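Local coordinates for formiminoglutamase (Trypanosoma cruzi, PDB 4MYK), which hydrolyses N-formimino-L-glutamate to L-glutamate and formamide, as an arginase-like manganese metalloenzyme, at residues Phe224-Asp238 with Leu267-Glu281. The protein carries 1 engineered substitution. Residues are numbered along the deposited sequence; the frame is centred on the assembly and turned at random.
Sequences FGLTGKNTFFSFDVD and LAGKTPTVMMMDMSE. With MN (manganese (II) ion), chain C.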
ATOM      1  N   PHE A 224       9.521 -25.433   2.392  1.00 16.33           N
ATOM      2  CA  PHE A 224      10.256 -26.169   3.432  1.00 20.52           C
ATOM      3  C   PHE A 224      10.213 -27.692   3.218  1.00 20.62           C
ATOM      4  O   PHE A 224      11.080 -28.431   3.695  1.00 20.90           O
ATOM      5  CB  PHE A 224       9.737 -25.825   4.826  1.00 18.03           C
ATOM      6  CG  PHE A 224      10.015 -24.420   5.240  1.00 20.09           C
ATOM      7  CD1 PHE A 224      11.145 -23.767   4.781  1.00 17.24           C
ATOM      8  CD2 PHE A 224       9.150 -23.748   6.099  1.00 19.46           C
ATOM      9  CE1 PHE A 224      11.406 -22.467   5.172  1.00 20.24           C
ATOM     10  CE2 PHE A 224       9.407 -22.440   6.488  1.00 16.91           C
ATOM     11  CZ  PHE A 224      10.536 -21.806   6.031  1.00 17.60           C
ATOM     12  N   GLY A 225       9.187 -28.150   2.510  1.00 22.02           N
ATOM     13  CA  GLY A 225       9.105 -29.538   2.111  1.00 20.17           C
ATOM     14  C   GLY A 225      10.243 -29.875   1.175  1.00 20.11           C
ATOM     15  O   GLY A 225      10.825 -30.949   1.261  1.00 23.99           O
ATOM     16  N   LEU A 226      10.551 -28.940   0.283  1.00 17.44           N
ATOM     17  CA  LEU A 226      11.652 -29.070  -0.666  1.00 20.43           C
ATOM     18  C   LEU A 226      13.029 -28.868  -0.020  1.00 18.09           C
ATOM     19  O   LEU A 226      13.951 -29.643  -0.252  1.00 19.44           O
ATOM     20  CB  LEU A 226      11.464 -28.083  -1.830  1.00 21.24           C
ATOM     21  CG  LEU A 226      10.289 -28.342  -2.780  1.00 18.16           C
ATOM     22  CD1 LEU A 226       9.992 -27.133  -3.642  1.00 14.34           C
ATOM     23  CD2 LEU A 226      10.575 -29.565  -3.635  1.00 19.70           C
ATOM     24  N   THR A 227      13.176 -27.826   0.788  1.00 17.11           N
ATOM     25  CA  THR A 227      14.449 -27.580   1.449  1.00 19.43           C
ATOM     26  C   THR A 227      14.735 -28.639   2.528  1.00 18.58           C
ATOM     27  O   THR A 227      15.845 -29.130   2.652  1.00 19.83           O
ATOM     28  CB  THR A 227      14.494 -26.178   2.059  1.00 18.61           C
ATOM     29  OG1 THR A 227      13.450 -26.052   3.031  1.00 21.68           O
ATOM     30  CG2 THR A 227      14.297 -25.125   0.978  1.00 16.16           C
ATOM     31  N   GLY A 228      13.726 -28.981   3.314  1.00 20.93           N
ATOM     32  CA  GLY A 228      13.867 -30.037   4.300  1.00 20.85           C
ATOM     33  C   GLY A 228      14.741 -29.719   5.498  1.00 20.21           C
ATOM     34  O   GLY A 228      14.601 -28.671   6.124  1.00 20.37           O
ATOM     35  N   LYS A 229      15.637 -30.640   5.837  1.00 23.26           N
ATOM     36  CA  LYS A 229      16.409 -30.519   7.066  1.00 19.82           C
ATOM     37  C   LYS A 229      17.378 -29.351   7.003  1.00 21.77           C
ATOM     38  O   LYS A 229      17.884 -29.010   5.933  1.00 18.90           O
ATOM     39  CB  LYS A 229      17.188 -31.797   7.343  1.00 20.61           C
ATOM     40  CG  LYS A 229      16.343 -33.041   7.382  1.00 24.68           C
ATOM     41  CD  LYS A 229      16.733 -33.911   8.556  1.00 30.62           C
ATOM     42  CE  LYS A 229      18.243 -33.938   8.758  1.00 32.77           C
ATOM     43  NZ  LYS A 229      18.657 -34.764   9.940  1.00 41.73           N
ATOM     44  N   ASN A 230      17.634 -28.743   8.158  1.00 19.59           N
ATOM     45  CA  ASN A 230      18.703 -27.769   8.274  1.00 20.01           C
ATOM     46  C   ASN A 230      18.542 -26.656   7.259  1.00 20.93           C
ATOM     47  O   ASN A 230      19.469 -26.330   6.515  1.00 20.77           O
ATOM     48  CB  ASN A 230      20.056 -28.460   8.097  1.00 20.61           C
ATOM     49  CG  ASN A 230      20.256 -29.589   9.081  1.00 21.40           C
ATOM     50  OD1 ASN A 230      19.927 -29.463  10.261  1.00 21.79           O
ATOM     51  ND2 ASN A 230      20.789 -30.703   8.603  1.00 23.56           N
ATOM     52  N   THR A 231      17.346 -26.081   7.243  1.00 20.04           N
ATOM     53  CA  THR A 231      17.005 -25.027   6.304  1.00 16.08           C
ATOM     54  C   THR A 231      17.489 -23.639   6.746  1.00 17.43           C
ATOM     55  O   THR A 231      17.281 -23.213   7.883  1.00 19.28           O
ATOM     56  CB  THR A 231      15.503 -25.008   6.044  1.00 17.84           C
ATOM     57  OG1 THR A 231      15.130 -26.223   5.395  1.00 20.21           O
ATOM     58  CG2 THR A 231      15.141 -23.860   5.152  1.00 15.24           C
ATOM     59  N   PHE A 232      18.169 -22.968   5.820  1.00 18.66           N
ATOM     60  CA  PHE A 232      18.613 -21.585   5.952  1.00 17.06           C
ATOM     61  C   PHE A 232      17.496 -20.704   5.393  1.00 17.22           C
ATOM     62  O   PHE A 232      17.210 -20.748   4.193  1.00 17.43           O
ATOM     63  CB  PHE A 232      19.919 -21.404   5.158  1.00 13.03           C
ATOM     64  CG  PHE A 232      20.368 -19.981   5.016  1.00 14.67           C
ATOM     65  CD1 PHE A 232      19.928 -18.990   5.886  1.00 16.83           C
ATOM     66  CD2 PHE A 232      21.254 -19.627   4.011  1.00 18.10           C
ATOM     67  CE1 PHE A 232      20.358 -17.671   5.745  1.00 15.94           C
ATOM     68  CE2 PHE A 232      21.687 -18.308   3.873  1.00 17.94           C
ATOM     69  CZ  PHE A 232      21.229 -17.333   4.745  1.00 16.32           C
ATOM     70  N   PHE A 233      16.855 -19.931   6.271  1.00 17.26           N
ATOM     71  CA  PHE A 233      15.742 -19.063   5.884  1.00 15.63           C
ATOM     72  C   PHE A 233      16.279 -17.668   5.590  1.00 15.76           C
ATOM     73  O   PHE A 233      16.523 -16.882   6.502  1.00 14.08           O
ATOM     74  CB  PHE A 233      14.671 -19.036   6.982  1.00 17.14           C
ATOM     75  CG  PHE A 233      13.393 -18.328   6.584  1.00 23.12           C
ATOM     76  CD1 PHE A 233      12.703 -18.692   5.428  1.00 19.22           C
ATOM     77  CD2 PHE A 233      12.865 -17.313   7.380  1.00 18.49           C
ATOM     78  CE1 PHE A 233      11.522 -18.033   5.070  1.00 14.76           C
ATOM     79  CE2 PHE A 233      11.691 -16.669   7.023  1.00 14.61           C
ATOM     80  CZ  PHE A 233      11.024 -17.030   5.872  1.00 13.62           C
ATOM     81  N   SER A 234      16.478 -17.388   4.304  1.00 14.55           N
ATOM     82  CA  SER A 234      17.110 -16.149   3.844  1.00 15.74           C
ATOM     83  C   SER A 234      16.057 -15.194   3.289  1.00 14.93           C
ATOM     84  O   SER A 234      15.439 -15.466   2.254  1.00 16.37           O
ATOM     85  CB  SER A 234      18.161 -16.452   2.767  1.00 16.06           C
ATOM     86  OG  SER A 234      18.941 -15.308   2.453  1.00 17.51           O
ATOM     87  N   PHE A 235      15.854 -14.080   3.977  1.00 15.01           N
ATOM     88  CA  PHE A 235      14.754 -13.180   3.636  1.00 15.85           C
ATOM     89  C   PHE A 235      15.207 -11.821   3.131  1.00 16.36           C
ATOM     90  O   PHE A 235      15.424 -10.914   3.929  1.00 16.51           O
ATOM     91  CB  PHE A 235      13.846 -12.966   4.845  1.00 12.38           C
ATOM     92  CG  PHE A 235      12.413 -12.691   4.478  1.00 14.00           C
ATOM     93  CD1 PHE A 235      12.100 -11.774   3.494  1.00 12.07           C
ATOM     94  CD2 PHE A 235      11.375 -13.370   5.110  1.00 13.41           C
ATOM     95  CE1 PHE A 235      10.788 -11.523   3.157  1.00 13.82           C
ATOM     96  CE2 PHE A 235      10.050 -13.115   4.775  1.00 15.32           C
ATOM     97  CZ  PHE A 235       9.762 -12.198   3.800  1.00 13.17           C
ATOM     98  N   ASP A 236      15.330 -11.673   1.813  1.00 16.97           N
ATOM     99  CA  ASP A 236      15.601 -10.362   1.225  1.00 16.96           C
ATOM    100  C   ASP A 236      14.334  -9.534   1.345  1.00 13.05           C
ATOM    101  O   ASP A 236      13.301  -9.920   0.817  1.00 14.55           O
ATOM    102  CB  ASP A 236      16.006 -10.497  -0.243  1.00 15.61           C
ATOM    103  CG  ASP A 236      16.348  -9.154  -0.892  1.00 16.64           C
ATOM    104  OD1 ASP A 236      15.878  -8.093  -0.433  1.00 15.56           O
ATOM    105  OD2 ASP A 236      17.107  -9.166  -1.874  1.00 17.00           O
ATOM    106  N   VAL A 237      14.403  -8.410   2.051  1.00 13.02           N
ATOM    107  CA  VAL A 237      13.191  -7.638   2.313  1.00 14.25           C
ATOM    108  C   VAL A 237      12.682  -6.821   1.104  1.00 15.63           C
ATOM    109  O   VAL A 237      11.569  -6.274   1.140  1.00 14.73           O
ATOM    110  CB  VAL A 237      13.302  -6.780   3.603  1.00 14.74           C
ATOM    111  CG1 VAL A 237      13.462  -7.676   4.814  1.00 16.35           C
ATOM    112  CG2 VAL A 237      14.452  -5.796   3.509  1.00 14.59           C
ATOM    113  N   ASP A 238      13.480  -6.758   0.034  1.00 15.48           N
ATOM    114  CA  ASP A 238      13.022  -6.117  -1.199  1.00 13.73           C
ATOM    115  C   ASP A 238      12.101  -7.051  -1.994  1.00 15.12           C
ATOM    116  O   ASP A 238      11.732  -6.763  -3.139  1.00 15.72           O
ATOM    117  CB  ASP A 238      14.189  -5.571  -2.036  1.00 14.37           C
ATOM    118  CG  ASP A 238      14.952  -6.650  -2.790  1.00 17.62           C
ATOM    119  OD1 ASP A 238      14.416  -7.768  -2.982  1.00 15.17           O
ATOM    120  OD2 ASP A 238      16.098  -6.366  -3.213  1.00 15.09           O
ATOM    121  N   LEU A 267       5.789 -18.868  10.522  1.00 18.98           N
ATOM    122  CA  LEU A 267       5.891 -20.258  10.082  1.00 19.87           C
ATOM    123  C   LEU A 267       7.324 -20.750  10.245  1.00 19.71           C
ATOM    124  O   LEU A 267       7.559 -21.780  10.866  1.00 20.56           O
ATOM    125  CB  LEU A 267       5.420 -20.418   8.624  1.00 19.35           C
ATOM    126  CG  LEU A 267       5.528 -21.793   7.936  1.00 20.89           C
ATOM    127  CD1 LEU A 267       4.671 -22.840   8.626  1.00 18.83           C
ATOM    128  CD2 LEU A 267       5.141 -21.678   6.461  1.00 20.47           C
ATOM    129  N   ALA A 268       8.271 -19.994   9.693  1.00 16.88           N
ATOM    130  CA  ALA A 268       9.687 -20.319   9.786  1.00 17.23           C
ATOM    131  C   ALA A 268      10.105 -20.572  11.234  1.00 17.97           C
ATOM    132  O   ALA A 268      10.848 -21.514  11.530  1.00 17.89           O
ATOM    133  CB  ALA A 268      10.523 -19.196   9.170  1.00 14.98           C
ATOM    134  N   GLY A 269       9.622 -19.718  12.131  1.00 15.80           N
ATOM    135  CA  GLY A 269       9.967 -19.807  13.540  1.00 20.84           C
ATOM    136  C   GLY A 269       9.483 -21.086  14.199  1.00 19.21           C
ATOM    137  O   GLY A 269      10.209 -21.700  14.983  1.00 22.30           O
ATOM    138  N   LYS A 270       8.257 -21.488  13.881  1.00 20.04           N
ATOM    139  CA  LYS A 270       7.671 -22.699  14.453  1.00 19.80           C
ATOM    140  C   LYS A 270       8.163 -23.972  13.750  1.00 20.32           C
ATOM    141  O   LYS A 270       7.935 -25.084  14.232  1.00 22.09           O
ATOM    142  CB  LYS A 270       6.143 -22.621  14.402  1.00 20.79           C
ATOM    143  CG  LYS A 270       5.574 -22.760  13.013  1.00 20.60           C
ATOM    144  CD  LYS A 270       4.109 -22.427  13.004  1.00 25.62           C
ATOM    145  CE  LYS A 270       3.336 -23.353  13.920  1.00 28.68           C
ATOM    146  NZ  LYS A 270       2.960 -24.628  13.235  1.00 38.44           N
ATOM    147  N   THR A 271       8.840 -23.795  12.615  1.00 21.16           N
ATOM    148  CA  THR A 271       9.350 -24.907  11.799  1.00 22.19           C
ATOM    149  C   THR A 271      10.741 -25.318  12.264  1.00 20.46           C
ATOM    150  O   THR A 271      11.712 -24.616  12.002  1.00 18.39           O
ATOM    151  CB  THR A 271       9.398 -24.529  10.295  1.00 19.75           C
ATOM    152  OG1 THR A 271       8.062 -24.461   9.784  1.00 18.83           O
ATOM    153  CG2 THR A 271      10.185 -25.557   9.492  1.00 19.78           C
ATOM    154  N   PRO A 272      10.830 -26.463  12.951  1.00 21.20           N
ATOM    155  CA  PRO A 272      12.029 -26.907  13.672  1.00 18.63           C
ATOM    156  C   PRO A 272      13.216 -27.254  12.773  1.00 19.61           C
ATOM    157  O   PRO A 272      14.351 -27.306  13.256  1.00 22.87           O
ATOM    158  CB  PRO A 272      11.544 -28.148  14.424  1.00 22.60           C
ATOM    159  CG  PRO A 272      10.391 -28.637  13.644  1.00 24.72           C
ATOM    160  CD  PRO A 272       9.714 -27.409  13.103  1.00 20.65           C
ATOM    161  N   THR A 273      12.972 -27.487  11.488  1.00 21.45           N
ATOM    162  CA  THR A 273      14.072 -27.716  10.555  1.00 19.70           C
ATOM    163  C   THR A 273      14.768 -26.415  10.135  1.00 19.18           C
ATOM    164  O   THR A 273      15.844 -26.449   9.534  1.00 20.96           O
ATOM    165  CB  THR A 273      13.618 -28.475   9.296  1.00 20.99           C
ATOM    166  OG1 THR A 273      12.561 -27.753   8.649  1.00 24.55           O
ATOM    167  CG2 THR A 273      13.139 -29.874   9.666  1.00 21.35           C
ATOM    168  N   VAL A 274      14.157 -25.274  10.436  1.00 17.16           N
ATOM    169  CA  VAL A 274      14.774 -23.997  10.087  1.00 17.35           C
ATOM    170  C   VAL A 274      15.849 -23.620  11.111  1.00 18.10           C
ATOM    171  O   VAL A 274      15.540 -23.291  12.264  1.00 20.19           O
ATOM    172  CB  VAL A 274      13.729 -22.877   9.951  1.00 17.32           C
ATOM    173  CG1 VAL A 274      14.409 -21.527   9.767  1.00 16.15           C
ATOM    174  CG2 VAL A 274      12.805 -23.177   8.782  1.00 16.08           C
ATOM    175  N   MET A 275      17.110 -23.660  10.685  1.00 18.44           N
ATOM    176  CA  MET A 275      18.219 -23.621  11.634  1.00 19.59           C
ATOM    177  C   MET A 275      18.945 -22.276  11.715  1.00 17.97           C
ATOM    178  O   MET A 275      19.732 -22.032  12.636  1.00 16.31           O
ATOM    179  CB  MET A 275      19.193 -24.775  11.363  1.00 20.34           C
ATOM    180  CG  MET A 275      18.522 -26.152  11.384  1.00 21.00           C
ATOM    181  SD  MET A 275      17.765 -26.561  12.973  1.00 30.30           S
ATOM    182  CE  MET A 275      19.236 -26.704  13.983  1.00 26.60           C
ATOM    183  N   MET A 276      18.681 -21.407  10.754  1.00 16.31           N
ATOM    184  CA  MET A 276      19.150 -20.039  10.859  1.00 16.97           C
ATOM    185  C   MET A 276      18.357 -19.172   9.910  1.00 16.24           C
ATOM    186  O   MET A 276      17.606 -19.662   9.081  1.00 15.25           O
ATOM    187  CB  MET A 276      20.653 -19.909  10.576  1.00 15.14           C
ATOM    188  CG  MET A 276      21.024 -19.798   9.104  1.00 18.01           C
ATOM    189  SD  MET A 276      22.723 -19.207   8.798  1.00 19.51           S
ATOM    190  CE  MET A 276      22.516 -17.441   9.048  1.00 17.32           C
ATOM    191  N   MET A 277      18.541 -17.872  10.050  1.00 17.22           N
ATOM    192  CA  MET A 277      17.797 -16.899   9.278  1.00 16.49           C
ATOM    193  C   MET A 277      18.676 -15.688   9.040  1.00 15.97           C
ATOM    194  O   MET A 277      19.443 -15.299   9.915  1.00 15.29           O
ATOM    195  CB  MET A 277      16.539 -16.464  10.040  1.00 15.57           C
ATOM    196  CG  MET A 277      15.931 -15.192   9.499  1.00 16.79           C
ATOM    197  SD  MET A 277      14.245 -14.893  10.004  1.00 18.16           S
ATOM    198  CE  MET A 277      13.796 -13.638   8.803  1.00 18.31           C
ATOM    199  N   ASP A 278      18.594 -15.116   7.844  1.00 16.97           N
ATOM    200  CA  ASP A 278      19.170 -13.798   7.629  1.00 15.30           C
ATOM    201  C   ASP A 278      18.155 -12.894   6.944  1.00 15.28           C
ATOM    202  O   ASP A 278      17.161 -13.374   6.399  1.00 16.36           O
ATOM    203  CB  ASP A 278      20.558 -13.835   6.949  1.00 12.62           C
ATOM    204  CG  ASP A 278      20.498 -13.993   5.423  1.00 16.67           C
ATOM    205  OD1 ASP A 278      19.406 -14.129   4.846  1.00 15.78           O
ATOM    206  OD2 ASP A 278      21.579 -13.983   4.793  1.00 18.59           O
ATOM    207  N   MET A 279      18.391 -11.591   7.023  1.00 13.03           N
ATOM    208  CA  MET A 279      17.445 -10.598   6.534  1.00 12.95           C
ATOM    209  C   MET A 279      18.273  -9.552   5.841  1.00 16.26           C
ATOM    210  O   MET A 279      19.121  -8.929   6.470  1.00 16.53           O
ATOM    211  CB  MET A 279      16.681  -9.974   7.700  1.00 14.80           C
ATOM    212  CG  MET A 279      15.566  -9.028   7.304  1.00 14.83           C
ATOM    213  SD  MET A 279      14.664  -8.383   8.744  1.00 21.45           S
ATOM    214  CE  MET A 279      14.014  -9.914   9.433  1.00 16.96           C
ATOM    215  N   SER A 280      18.032  -9.368   4.547  1.00 14.88           N
ATOM    216  CA  SER A 280      18.911  -8.560   3.706  1.00 16.26           C
ATOM    217  C   SER A 280      18.228  -7.352   3.105  1.00 14.59           C
ATOM    218  O   SER A 280      17.021  -7.359   2.915  1.00 14.95           O
ATOM    219  CB  SER A 280      19.471  -9.408   2.557  1.00 15.96           C
ATOM    220  OG  SER A 280      20.500 -10.260   3.003  1.00 18.67           O
ATOM    221  N   GLU A 281      19.033  -6.327   2.809  1.00 15.88           N
ATOM    222  CA  GLU A 281      18.648  -5.197   1.953  1.00 14.20           C
ATOM    223  C   GLU A 281      17.904  -4.035   2.641  1.00 15.23           C
ATOM    224  O   GLU A 281      17.464  -3.098   1.979  1.00 16.18           O
ATOM    225  CB  GLU A 281      17.919  -5.687   0.687  1.00 16.31           C
ATOM    226  CG  GLU A 281      18.796  -6.558  -0.239  1.00 16.86           C
ATOM    227  CD  GLU A 281      19.946  -5.771  -0.838  1.00 19.60           C
ATOM    228  OE1 GLU A 281      19.790  -4.542  -0.991  1.00 21.16           O
ATOM    229  OE2 GLU A 281      20.996  -6.372  -1.156  1.00 19.29           O
TER
HETATM  230 MN    MN C 401      16.341  -8.615  -3.925  1.00 19.09          MN
HETATM  231  O   HOH W   1      17.281  -4.298  -2.297  1.00 18.15           O
HETATM  232  O   HOH W   2      18.638  -8.713  -4.620  1.00 20.34           O
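A268, in helix 258-270, sets its methyl over one face of the F233 ring, a CH-pi contact with CB 3.7 Å from the centroid. Within the type I turn T271-V274, the T273 carbonyl accepts from T231 N and opens a parallel ladder between strands 231-236 and 274-280. V274 lays CG2 over a face of the F224 ring and CG1 against F233 CB (3.7 Å). A beta bulge at M275 shifts the register by one, T231 O taking M275 N before F233 N turns to M276 O. M276 brings its sulfur over the F232 ring, whereas M277, CG anti to its backbone N (chi1 164°), lays SD at the edge of F233. D278 brings OD2, also held by N128, to the edge of the F232 ring, 3.4 Å from CZ, its carboxylate turned 72° from the ring plane; OD1 receives S234 OG on its syn side (2.7 Å). M279 CG packs on V237 CG1, and S280 O closes the ladder with V237 N. E281 OE2 accepts from N122 N, a second-shell bond behind that metal ligand, while a water joins OE1 to D238 OD2. D236 and D238 bind one manganese with D146, H148 and a water; D236 also serves the second, with N122 and D146. An Asx turn, D238 N to D236 OD1 (2.8 Å), ties this DxD pair together, and the two manganese ions probably offset the negative charge of D236, D238 and nearby E281.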